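Local coordinates for conserved hypothetical protein (PDB 2F06) that is of unknown function but binds histidine and, with its paired ACT domains, probably serves as a small-molecule-sensing regulatory protein, at residues Ile116-Ser119 / Asn120-Lys123. Numbering follows the deposited sequence.
Sequences IRPS and NMDK
Pro-118 and Met-121, the latter built as selenomethionine, meet where a strand gives way to a helix, a compact example of how side chains three residues apart can touch across a strand-to-helix turn. The proline ring, its CB pointing toward 120-123, offers one edge of methylenes to the bent end of Met-121: CG lies 3.8 Å from SE, and CD lies 3.8 Å from the methyl CE. Met-121 starts extended, with CG anti to the backbone N (chi1 180°), then bends twice, at chi2 and chi3, which brings the selenium and methyl alongside the CG-CD bond of the pyrrolidine, not over a face. The two side chains lie aslant, and the same methionine also packs on Asp-73 and Val-75 of strand 69-80. A looser approach brings CE to 4.3 Å from NH1 of Arg-117, obliquely to the guanidinium; that nitrogen is hydrogen-bonded to the carbonyl oxygen of Asp-73.

The turn joins strand 111-118 to helix 121-130 within the second half of an ACT domain pair, the beta-to-alpha step that leads into the second of the two helices of a beta-alpha-beta-beta-alpha-beta ACT unit, packed on its antiparallel sheet. Asn-120 is the N-cap. Its amide oxygen OD1 accepts from the backbone N of Lys-123 at 3.1 Å; the bond is nearly straight at hydrogen (172°), but the donor stands above the carbonyl plane, 46° out of it. This cap supplies an acceptor to an amide of the first helical turn, which has no preceding helical carbonyl to bond to. Just before it, Ser-119 turns its hydroxyl between its own N and carbonyl carbon, and OG is hydrogen-bonded to the backbone N of Phe-99, tying the turn to the segment leading into strand 100-108.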
loop_
_atom_site.group_PDB
_atom_site.type_symbol
_atom_site.label_atom_id
_atom_site.label_comp_id
_atom_site.label_asym_id
_atom_site.label_seq_id
_atom_site.Cartn_x
_atom_site.Cartn_y
_atom_site.Cartn_z
ATOM N N ILE A 116 -6.748 -13.771 -8.936
ATOM C CA ILE A 116 -5.752 -13.015 -9.646
ATOM C C ILE A 116 -6.255 -11.763 -10.262
ATOM O O ILE A 116 -7.248 -11.792 -10.998
ATOM C CB ILE A 116 -5.279 -13.806 -10.897
ATOM C CG1 ILE A 116 -4.798 -15.181 -10.501
ATOM C CG2 ILE A 116 -4.105 -13.101 -11.534
ATOM C CD1 ILE A 116 -3.496 -15.125 -9.753
ATOM N N ARG A 117 -5.505 -10.684 -10.085
ATOM C CA ARG A 117 -5.681 -9.447 -10.903
ATOM C C ARG A 117 -4.434 -9.338 -11.812
ATOM O O ARG A 117 -3.380 -8.896 -11.334
ATOM C CB ARG A 117 -5.747 -8.234 -10.017
ATOM C CG ARG A 117 -5.774 -6.906 -10.724
ATOM C CD ARG A 117 -6.859 -6.888 -11.782
ATOM N NE ARG A 117 -6.880 -5.625 -12.551
ATOM C CZ ARG A 117 -7.834 -5.274 -13.430
ATOM N NH1 ARG A 117 -8.857 -6.085 -13.703
ATOM N NH2 ARG A 117 -7.752 -4.103 -14.057
ATOM N N PRO A 118 -4.568 -9.774 -13.089
ATOM C CA PRO A 118 -3.516 -9.807 -14.055
ATOM C C PRO A 118 -3.274 -8.459 -14.737
ATOM O O PRO A 118 -4.136 -7.575 -14.719
ATOM C CB PRO A 118 -4.019 -10.843 -15.077
ATOM C CG PRO A 118 -5.497 -10.710 -15.071
ATOM C CD PRO A 118 -5.841 -10.306 -13.638
ATOM N N SER A 119 -2.088 -8.311 -15.309
ATOM C CA SER A 119 -1.759 -7.154 -16.102
ATOM C C SER A 119 -2.693 -6.993 -17.335
ATOM O O SER A 119 -3.012 -5.889 -17.749
ATOM C CB SER A 119 -0.313 -7.324 -16.622
ATOM O OG SER A 119 -0.158 -8.572 -17.321
ATOM N N ASN A 120 -3.095 -8.101 -17.934
ATOM C CA ASN A 120 -3.957 -8.049 -19.094
ATOM C C ASN A 120 -4.989 -9.160 -18.913
ATOM O O ASN A 120 -4.646 -10.327 -18.861
ATOM C CB ASN A 120 -3.088 -8.220 -20.370
ATOM C CG ASN A 120 -3.863 -8.022 -21.666
ATOM O OD1 ASN A 120 -4.936 -8.581 -21.879
ATOM N ND2 ASN A 120 -3.265 -7.280 -22.576
HETATM N N MSE A 121 -6.261 -8.815 -18.798
HETATM C CA MSE A 121 -7.225 -9.875 -18.519
HETATM C C MSE A 121 -7.521 -10.843 -19.690
HETATM O O MSE A 121 -7.621 -12.059 -19.458
HETATM C CB MSE A 121 -8.505 -9.316 -17.998
HETATM C CG MSE A 121 -9.504 -10.444 -17.715
HETATM SE SE MSE A 121 -9.067 -11.611 -16.149
HETATM C CE MSE A 121 -9.462 -10.159 -14.822
ATOM N N ASP A 122 -7.686 -10.309 -20.910
ATOM C CA ASP A 122 -7.912 -11.162 -22.092
ATOM C C ASP A 122 -6.719 -12.125 -22.291
ATOM O O ASP A 122 -6.936 -13.325 -22.481
ATOM C CB ASP A 122 -8.174 -10.376 -23.397
ATOM C CG ASP A 122 -9.319 -9.345 -23.285
ATOM O OD1 ASP A 122 -10.208 -9.460 -22.416
ATOM O OD2 ASP A 122 -9.315 -8.380 -24.090
ATOM N N LYS A 123 -5.484 -11.624 -22.211
ATOM C CA LYS A 123 -4.325 -12.500 -22.412
ATOM C C LYS A 123 -4.128 -13.557 -21.318
ATOM O O LYS A 123 -3.691 -14.686 -21.599
ATOM C CB LYS A 123 -3.022 -11.710 -22.624
ATOM C CG LYS A 123 -2.109 -12.396 -23.570
ATOM C CD LYS A 123 -2.465 -12.098 -25.088
ATOM C CE LYS A 123 -3.998 -12.206 -25.466
ATOM N NZ LYS A 123 -4.322 -11.912 -26.921
#